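3-methyladenine dna-glycosylase (Archaeoglobus fulgidus, PDB 2JHN) belongs to the HhH-GPD superfamily of base excision DNA repair glycosylases and also carries an AfAlkA-like domain related to the TATA-box binding protein. Local coordinates at residues F19-P22 with E23-T26; D93-E96 with K97-M100; M114-S117 with V118-I122. The protein carries 1 engineered substitution. All blocks are in the same frame, centred on the assembly; numbering follows the deposited sequence.

Contact 1: residues F19-P22 with E23-T26. With NA (sodium ion), chain F.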
ATOM      1  N   PHE A  19      -7.278  -4.822   2.424  1.00 20.27           N
ATOM      2  CA  PHE A  19      -6.492  -5.218   3.584  1.00 21.12           C
ATOM      3  C   PHE A  19      -6.576  -6.729   3.794  1.00 23.37           C
ATOM      4  O   PHE A  19      -7.661  -7.314   3.820  1.00 23.54           O
ATOM      5  CB  PHE A  19      -6.951  -4.474   4.845  1.00 21.55           C
ATOM      6  CG  PHE A  19      -6.681  -2.983   4.805  1.00 20.21           C
ATOM      7  CD1 PHE A  19      -5.371  -2.491   4.957  1.00 22.42           C
ATOM      8  CD2 PHE A  19      -7.706  -2.084   4.609  1.00 20.20           C
ATOM      9  CE1 PHE A  19      -5.105  -1.119   4.930  1.00 19.55           C
ATOM     10  CE2 PHE A  19      -7.447  -0.684   4.567  1.00 20.49           C
ATOM     11  CZ  PHE A  19      -6.147  -0.214   4.735  1.00 19.82           C
ATOM     12  N   VAL A  20      -5.417  -7.350   3.956  1.00 24.02           N
ATOM     13  CA  VAL A  20      -5.333  -8.801   3.940  1.00 26.28           C
ATOM     14  C   VAL A  20      -5.648  -9.417   5.315  1.00 26.45           C
ATOM     15  O   VAL A  20      -6.288 -10.467   5.404  1.00 28.17           O
ATOM     16  CB  VAL A  20      -3.981  -9.216   3.286  1.00 26.31           C
ATOM     17  CG1 VAL A  20      -3.179 -10.198   4.130  1.00 27.83           C
ATOM     18  CG2 VAL A  20      -4.221  -9.682   1.845  1.00 27.59           C
ATOM     19  N   LEU A  21      -5.241  -8.730   6.374  1.00 26.08           N
ATOM     20  CA  LEU A  21      -5.505  -9.167   7.746  1.00 26.03           C
ATOM     21  C   LEU A  21      -6.048  -7.989   8.555  1.00 25.68           C
ATOM     22  O   LEU A  21      -5.325  -7.401   9.365  1.00 25.75           O
ATOM     23  CB  LEU A  21      -4.223  -9.706   8.391  1.00 26.03           C
ATOM     24  CG  LEU A  21      -3.731 -11.077   7.940  1.00 26.45           C
ATOM     25  CD1 LEU A  21      -2.275 -11.230   8.341  1.00 27.70           C
ATOM     26  CD2 LEU A  21      -4.587 -12.184   8.550  1.00 26.95           C
ATOM     27  N   PRO A  22      -7.333  -7.647   8.334  1.00 25.40           N
ATOM     28  CA  PRO A  22      -7.917  -6.405   8.845  1.00 24.49           C
ATOM     29  C   PRO A  22      -7.892  -6.280  10.379  1.00 24.44           C
ATOM     30  O   PRO A  22      -7.682  -5.185  10.895  1.00 24.42           O
ATOM     31  CB  PRO A  22      -9.353  -6.431   8.290  1.00 24.45           C
ATOM     32  CG  PRO A  22      -9.635  -7.845   7.997  1.00 24.89           C
ATOM     33  CD  PRO A  22      -8.322  -8.450   7.585  1.00 24.85           C
ATOM     34  N   GLU A  23      -8.073  -7.392  11.089  1.00 24.11           N
ATOM     35  CA  GLU A  23      -8.162  -7.386  12.554  1.00 24.37           C
ATOM     36  C   GLU A  23      -6.815  -7.114  13.247  1.00 24.32           C
ATOM     37  O   GLU A  23      -6.742  -6.483  14.310  1.00 24.54           O
ATOM     38  CB  GLU A  23      -8.799  -8.699  13.056  1.00 24.64           C
ATOM     39  CG  GLU A  23      -8.086 -10.014  12.631  0.50 25.17           C
ATOM     40  CD  GLU A  23      -8.149 -10.329  11.122  0.50 24.94           C
ATOM     41  OE1 GLU A  23      -9.140  -9.967  10.453  0.50 25.80           O
ATOM     42  OE2 GLU A  23      -7.203 -10.953  10.608  0.50 23.74           O
ATOM     43  N   LEU A  24      -5.754  -7.602  12.633  1.00 23.67           N
ATOM     44  CA  LEU A  24      -4.429  -7.512  13.187  1.00 22.93           C
ATOM     45  C   LEU A  24      -3.813  -6.140  12.890  1.00 22.43           C
ATOM     46  O   LEU A  24      -3.937  -5.661  11.769  1.00 21.40           O
ATOM     47  CB  LEU A  24      -3.605  -8.612  12.551  1.00 23.41           C
ATOM     48  CG  LEU A  24      -2.318  -9.061  13.228  1.00 25.94           C
ATOM     49  CD1 LEU A  24      -2.626  -9.767  14.552  1.00 28.24           C
ATOM     50  CD2 LEU A  24      -1.621  -9.990  12.257  1.00 26.77           C
ATOM     51  N   PRO A  25      -3.191  -5.483  13.894  1.00 21.55           N
ATOM     52  CA  PRO A  25      -2.565  -4.166  13.648  1.00 20.60           C
ATOM     53  C   PRO A  25      -1.317  -4.262  12.786  1.00 19.73           C
ATOM     54  O   PRO A  25      -0.246  -4.652  13.267  1.00 19.50           O
ATOM     55  CB  PRO A  25      -2.234  -3.652  15.061  1.00 21.38           C
ATOM     56  CG  PRO A  25      -3.093  -4.549  16.006  1.00 21.37           C
ATOM     57  CD  PRO A  25      -3.088  -5.864  15.320  1.00 22.60           C
ATOM     58  N   THR A  26      -1.461  -3.925  11.501  1.00 18.50           N
ATOM     59  CA  THR A  26      -0.384  -4.156  10.548  1.00 17.89           C
ATOM     60  C   THR A  26       0.331  -2.910   9.913  1.00 16.55           C
ATOM     61  O   THR A  26       1.058  -3.094   8.956  1.00 17.22           O
ATOM     62  CB  THR A  26      -0.888  -5.062   9.380  1.00 18.94           C
ATOM     63  OG1 THR A  26      -2.077  -4.486   8.825  1.00 20.80           O
ATOM     64  CG2 THR A  26      -1.193  -6.518   9.829  1.00 18.26           C
TER
HETATM   65 NA    NA F1299      -4.679  -4.966   9.784  1.00 22.33          NA
HETATM   66  O   HOH W   1      -3.532  -6.540   6.517  1.00 41.31           O
HETATM   67  O   HOH W   2      -4.996  -4.539   7.749  1.00 27.53           O
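L21, L24 and T26 turn oxygens inward onto one sodium ion, and the chain from L21 to T26 bends around it. The metal bonds come first. L21 O lies 2.5 Å from the sodium ion, and L24 O is closer, at 2.2 Å from the metal. T26 adds its hydroxyl with chi1 at 53°, OG1 lying between its own backbone N and carbonyl carbon and 2.8 Å from the sodium ion. Water 2 and the carbonyl of D28 complete the site.

Hydrogen bonding is light. L24 N reaches back to L21 O over 3.3 Å, a bent and weak bond (133°) across the turn. Water 1 accepts from L21 N and bonds only weakly to T26 OG1.

The remaining touches are van der Waals ones. E23, bent at chi2, folds back alongside P22, with OE1 3.3 Å from P22 CG and OE2 3.5 Å from L21 CD2. The two leucines run alongside each other, CD1 of L21 4.2 Å from CD2 of L24. On helix 133-147, L21 touches K138 and L24 touches A141.

Chemically, this is a cation held by neutral oxygens: three backbone carbonyls, a hydroxyl and a water. The turn brings L21 O and L24 O close together; the ion probably offsets their repulsion, and so pins the shape of a loop that has no regular secondary structure.

Contact 2: residues D93-E96 with K97-M100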
ATOM      1  N   ASP A  93     -13.215   1.179 -19.498  1.00 17.06           N
ATOM      2  CA  ASP A  93     -14.387   0.804 -20.296  1.00 19.41           C
ATOM      3  C   ASP A  93     -13.992   0.507 -21.742  1.00 19.42           C
ATOM      4  O   ASP A  93     -14.646  -0.295 -22.435  1.00 19.78           O
ATOM      5  CB  ASP A  93     -15.402   1.939 -20.272  1.00 19.85           C
ATOM      6  CG  ASP A  93     -16.388   1.823 -19.139  1.00 23.68           C
ATOM      7  OD1 ASP A  93     -16.532   0.736 -18.539  1.00 27.55           O
ATOM      8  OD2 ASP A  93     -17.042   2.844 -18.847  1.00 28.52           O
ATOM      9  N   GLY A  94     -12.893   1.128 -22.160  1.00 18.90           N
ATOM     10  CA  GLY A  94     -12.382   1.037 -23.523  1.00 19.09           C
ATOM     11  C   GLY A  94     -11.598  -0.217 -23.820  1.00 18.46           C
ATOM     12  O   GLY A  94     -11.045  -0.364 -24.922  1.00 19.59           O
ATOM     13  N   ASP A  95     -11.529  -1.140 -22.853  1.00 17.91           N
ATOM     14  CA  ASP A  95     -10.784  -2.372 -23.037  1.00 17.14           C
ATOM     15  C   ASP A  95     -11.629  -3.496 -22.426  1.00 17.63           C
ATOM     16  O   ASP A  95     -12.040  -3.395 -21.261  1.00 17.20           O
ATOM     17  CB  ASP A  95      -9.376  -2.234 -22.387  1.00 18.32           C
ATOM     18  CG  ASP A  95      -8.564  -3.517 -22.409  1.00 18.72           C
ATOM     19  OD1 ASP A  95      -9.027  -4.570 -21.894  1.00 18.59           O
ATOM     20  OD2 ASP A  95      -7.413  -3.479 -22.902  1.00 21.19           O
ATOM     21  N   GLU A  96     -11.905  -4.552 -23.204  1.00 16.94           N
ATOM     22  CA  GLU A  96     -12.849  -5.588 -22.768  1.00 16.94           C
ATOM     23  C   GLU A  96     -12.466  -6.195 -21.400  1.00 16.11           C
ATOM     24  O   GLU A  96     -13.319  -6.347 -20.525  1.00 15.05           O
ATOM     25  CB  GLU A  96     -12.966  -6.722 -23.792  1.00 16.93           C
ATOM     26  CG  GLU A  96     -14.128  -7.661 -23.450  1.00 18.33           C
ATOM     27  CD  GLU A  96     -14.357  -8.781 -24.457  1.00 19.00           C
ATOM     28  OE1 GLU A  96     -13.734  -8.763 -25.537  1.00 18.56           O
ATOM     29  OE2 GLU A  96     -15.171  -9.685 -24.138  1.00 20.33           O
ATOM     30  N   LYS A  97     -11.184  -6.542 -21.263  1.00 15.73           N
ATOM     31  CA  LYS A  97     -10.633  -7.118 -20.028  1.00 16.25           C
ATOM     32  C   LYS A  97     -10.575  -6.114 -18.860  1.00 15.38           C
ATOM     33  O   LYS A  97     -10.929  -6.471 -17.726  1.00 15.08           O
ATOM     34  CB  LYS A  97      -9.283  -7.794 -20.323  1.00 18.36           C
ATOM     35  CG  LYS A  97      -9.400  -9.034 -21.256  1.00 19.92           C
ATOM     36  CD  LYS A  97     -10.564  -9.950 -20.816  1.00 24.43           C
ATOM     37  CE  LYS A  97     -10.719 -11.225 -21.651  1.00 27.17           C
ATOM     38  NZ  LYS A  97     -10.865 -10.976 -23.106  1.00 29.73           N
ATOM     39  N   LEU A  98     -10.152  -4.866 -19.104  1.00 13.92           N
ATOM     40  CA  LEU A  98     -10.238  -3.842 -18.049  1.00 13.90           C
ATOM     41  C   LEU A  98     -11.663  -3.590 -17.580  1.00 14.62           C
ATOM     42  O   LEU A  98     -11.901  -3.392 -16.378  1.00 12.67           O
ATOM     43  CB  LEU A  98      -9.574  -2.525 -18.443  1.00 13.53           C
ATOM     44  CG  LEU A  98      -8.074  -2.649 -18.731  1.00 14.51           C
ATOM     45  CD1 LEU A  98      -7.468  -1.279 -19.177  1.00 14.94           C
ATOM     46  CD2 LEU A  98      -7.321  -3.250 -17.534  1.00 14.07           C
ATOM     47  N   ARG A  99     -12.610  -3.605 -18.523  1.00 14.37           N
ATOM     48  CA  ARG A  99     -14.012  -3.389 -18.184  1.00 15.02           C
ATOM     49  C   ARG A  99     -14.536  -4.498 -17.259  1.00 15.71           C
ATOM     50  O   ARG A  99     -15.294  -4.221 -16.329  1.00 16.34           O
ATOM     51  CB  ARG A  99     -14.868  -3.332 -19.456  1.00 15.65           C
ATOM     52  CG  ARG A  99     -16.282  -2.808 -19.212  1.00 14.37           C
ATOM     53  CD  ARG A  99     -16.922  -2.377 -20.541  1.00 17.75           C
ATOM     54  NE  ARG A  99     -17.142  -3.530 -21.407  1.00 16.10           N
ATOM     55  CZ  ARG A  99     -16.471  -3.781 -22.533  1.00 17.86           C
ATOM     56  NH1 ARG A  99     -15.546  -2.929 -22.954  1.00 17.84           N
ATOM     57  NH2 ARG A  99     -16.744  -4.880 -23.248  1.00 17.36           N
ATOM     58  N   MET A 100     -14.107  -5.728 -17.547  0.50 16.45           N
ATOM     59  CA  MET A 100     -14.348  -6.941 -16.762  0.50 18.58           C
ATOM     60  C   MET A 100     -13.825  -6.826 -15.315  0.50 17.64           C
ATOM     61  O   MET A 100     -14.502  -7.223 -14.354  0.50 17.80           O
ATOM     62  CB  MET A 100     -13.648  -8.093 -17.480  0.50 18.18           C
ATOM     63  CG  MET A 100     -14.081  -9.494 -17.120  0.50 20.50           C
ATOM     64  SD  MET A 100     -13.488 -10.622 -18.389  0.50 23.83           S
ATOM     65  CE  MET A 100     -14.700 -10.379 -19.673  0.50 23.04           C
TER
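D93 meets R99 through its backbone. R99 NH1 donates to D93 O at 2.8 Å, and that oxygen lies at the guanidinium edge, close to its plane. The D93 side chain crosses the arginine at about a right angle, with OD1 3.6 Å from R99 CG, so it touches the aliphatic part of the chain while its charge pairs with K102. A bend at chi3 of R99 (67°) turns the guanidinium toward the D93 carbonyl.

Beyond G94 comes D95, the N-cap of the helix. With its CG anti to the backbone N (chi1 175°), the carboxylate sits beside the first turn, and OD1 accepts from L98 N at 3.0 Å, a nearly straight bond that arrives 41° out of the carboxylate plane. D95 O takes R99 N at 2.8 Å, and D95 CB packs on L98 CD1 at 3.9 Å. The other carboxylate oxygen, OD2, forms a salt bridge with R269, which probably limits rotation of the carboxylate.

E96 opens the helix proper. Its carbonyl O receives M100 N at 3.1 Å, while its extended side chain slants past R99, with E96 CG 3.8 Å from R99 NH2. The two flat end groups are almost parallel, but their charged atoms stay too far apart for a salt bridge, as do E96 OE1 and K97 NZ.

The contact thus forms the turn between helix 86-93 and helix 96-104. L98 touches F91 and M92 of the preceding helix and Y251 of helix 241-251; K97 touches L250 and Y251 of that last helix.

Contact 3: residues M114-S117 with V118-I122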
ATOM      1  N   MET A 114       0.110   1.703  -0.182  1.00 11.79           N
ATOM      2  CA  MET A 114       0.135   0.632   0.818  1.00 13.85           C
ATOM      3  C   MET A 114       0.990   0.962   2.082  1.00 13.58           C
ATOM      4  O   MET A 114       1.301   0.054   2.892  1.00 14.63           O
ATOM      5  CB  MET A 114       0.499  -0.698   0.145  1.00 14.60           C
ATOM      6  CG  MET A 114      -0.565  -1.143  -0.870  1.00 15.23           C
ATOM      7  SD  MET A 114      -0.160  -2.630  -1.771  1.00 19.90           S
ATOM      8  CE  MET A 114      -0.210  -3.830  -0.437  1.00 20.80           C
ATOM      9  N   SER A 115       1.320   2.250   2.241  1.00 12.48           N
ATOM     10  CA  SER A 115       2.063   2.778   3.385  1.00 12.76           C
ATOM     11  C   SER A 115       1.751   4.270   3.608  1.00 12.91           C
ATOM     12  O   SER A 115       1.382   4.985   2.672  1.00 12.84           O
ATOM     13  CB  SER A 115       3.572   2.599   3.174  1.00 11.99           C
ATOM     14  OG  SER A 115       4.035   3.278   2.002  1.00 13.27           O
ATOM     15  N   MET A 116       1.932   4.735   4.841  0.50 13.47           N
ATOM     16  CA  MET A 116       1.734   6.150   5.169  0.50 14.68           C
ATOM     17  C   MET A 116       3.054   6.925   5.349  0.50 13.77           C
ATOM     18  O   MET A 116       3.063   8.061   5.848  0.50 13.08           O
ATOM     19  CB  MET A 116       0.828   6.301   6.394  0.50 14.96           C
ATOM     20  CG  MET A 116      -0.512   5.559   6.265  0.50 15.56           C
ATOM     21  SD  MET A 116      -1.924   6.515   6.882  0.50 18.86           S
ATOM     22  CE  MET A 116      -1.761   7.949   5.822  0.50 20.34           C
ATOM     23  N   SER A 117       4.160   6.292   4.951  1.00 12.94           N
ATOM     24  CA  SER A 117       5.461   6.969   4.819  1.00 11.97           C
ATOM     25  C   SER A 117       6.327   6.156   3.865  1.00 11.98           C
ATOM     26  O   SER A 117       6.118   4.945   3.703  1.00  9.29           O
ATOM     27  CB  SER A 117       6.200   7.115   6.174  1.00 12.36           C
ATOM     28  OG  SER A 117       6.689   5.863   6.687  1.00  9.10           O
ATOM     29  N   VAL A 118       7.329   6.818   3.276  1.00 11.03           N
ATOM     30  CA  VAL A 118       8.293   6.135   2.406  1.00 11.18           C
ATOM     31  C   VAL A 118       9.037   5.034   3.168  1.00 11.19           C
ATOM     32  O   VAL A 118       9.237   3.918   2.657  1.00  9.86           O
ATOM     33  CB  VAL A 118       9.314   7.156   1.823  1.00 11.34           C
ATOM     34  CG1 VAL A 118      10.475   6.437   1.076  1.00 13.07           C
ATOM     35  CG2 VAL A 118       8.587   8.132   0.908  1.00 11.64           C
ATOM     36  N   PHE A 119       9.500   5.369   4.375  1.00 11.04           N
ATOM     37  CA  PHE A 119      10.147   4.383   5.223  1.00 10.56           C
ATOM     38  C   PHE A 119       9.308   3.116   5.421  1.00  9.85           C
ATOM     39  O   PHE A 119       9.804   2.011   5.226  1.00  8.23           O
ATOM     40  CB  PHE A 119      10.531   4.942   6.612  1.00 11.58           C
ATOM     41  CG  PHE A 119      11.236   3.936   7.456  1.00 10.95           C
ATOM     42  CD1 PHE A 119      12.452   3.395   7.026  1.00 11.95           C
ATOM     43  CD2 PHE A 119      10.698   3.511   8.660  1.00 13.35           C
ATOM     44  CE1 PHE A 119      13.128   2.461   7.783  1.00 13.32           C
ATOM     45  CE2 PHE A 119      11.389   2.541   9.464  1.00 13.97           C
ATOM     46  CZ  PHE A 119      12.590   2.027   9.025  1.00 13.58           C
ATOM     47  N   GLU A 120       8.032   3.282   5.768  1.00  9.55           N
ATOM     48  CA  GLU A 120       7.150   2.128   5.943  1.00  9.47           C
ATOM     49  C   GLU A 120       7.043   1.310   4.645  1.00  9.67           C
ATOM     50  O   GLU A 120       7.104   0.075   4.677  1.00  9.33           O
ATOM     51  CB  GLU A 120       5.783   2.576   6.458  1.00 10.05           C
ATOM     52  CG  GLU A 120       4.733   1.449   6.526  1.00 10.02           C
ATOM     53  CD  GLU A 120       3.326   1.951   6.834  1.00 10.12           C
ATOM     54  OE1 GLU A 120       3.119   3.173   6.999  1.00 12.22           O
ATOM     55  OE2 GLU A 120       2.413   1.070   6.902  1.00 14.98           O
ATOM     56  N   GLY A 121       6.860   1.997   3.517  1.00  8.56           N
ATOM     57  CA  GLY A 121       6.754   1.326   2.204  1.00  9.09           C
ATOM     58  C   GLY A 121       7.993   0.517   1.852  1.00  9.32           C
ATOM     59  O   GLY A 121       7.880  -0.632   1.417  1.00  9.19           O
ATOM     60  N   ILE A 122       9.184   1.097   2.053  1.00  9.09           N
ATOM     61  CA  ILE A 122      10.419   0.343   1.790  1.00  9.88           C
ATOM     62  C   ILE A 122      10.575  -0.873   2.719  1.00  9.94           C
ATOM     63  O   ILE A 122      10.847  -1.984   2.247  1.00  9.57           O
ATOM     64  CB  ILE A 122      11.716   1.235   1.825  1.00  9.59           C
ATOM     65  CG1 ILE A 122      11.631   2.351   0.772  1.00 10.10           C
ATOM     66  CG2 ILE A 122      12.977   0.344   1.587  1.00 10.42           C
ATOM     67  CD1 ILE A 122      12.699   3.454   0.954  1.00 10.61           C
TER
HETATM   68  O   HOH W   3       1.150  -0.567   5.609  1.00 43.44           O
HETATM   69  O   HOH W   4       4.464   5.118   8.330  1.00 18.53           O
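E120 leaves its helix with CG anti to the backbone N (chi1 174°) and stays extended to the carboxylate, which carries it back along the incoming loop to M116. S117 uses another rotamer: chi1 of 71° sets its OG close to both backbone neighbours, facing the first helical turn. From there OG accepts from E120 N at 3.1 Å, and S117 is the N-cap of helix 118-127. The S117 carbonyl takes G121 N at 3.0 Å, the first backbone bond of the helix.

The return grip comes from the glutamate. M116 N donates to E120 OE1 at 2.9 Å, nearly straight but descending from above the carboxylate, 58° out of its plane. This resembles a capping box, except that the amide gripped belongs to the residue before the N-cap, so the strict definition is not met. Water 4 joins the two polar ends, 2.9 Å from S117 OG and donating to E120 OE1 at 2.7 Å. Water 3 donates to M114 O at 2.8 Å beside E120 OE2, on which it lies so near that the length is doubtful.

S115 fills the inside of the bend. Its CB rests 3.7 Å from E120 CD, and its OG comes to 3.4 Å from the CA of G121, where the helix presents no side chain.

V118 N, in the first turn, donates to E198 OE1. The E120 carboxylate is buried yet well provided for, since OE1 also makes a salt bridge to R37 of strand 34-41. These bonds tie the helix start to the loop before it and, through R37, to the five-stranded sheet; the salt bridge would probably favour the ionised acid.

From the N terminus the three contacts follow in series; none nests in or crosses another. Contact 1 rounds off the loop between helix 12-17 and strand 29-31, within the TBP-like part, and rests on helix 133-147. Contact 2 turns the corner from helix 86-93 into helix 96-104, its centre about 31 Å from that of each of the others. Contact 3 closes the long loop that follows helix 96-104 and starts helix 118-127. It comes within about 5 Å of contact 1, nearest atoms, without touching. The two are linked further by K124 of helix 118-127, which hydrogen-bonds T26 O, joining the loop of the TBP-like part to the helical region.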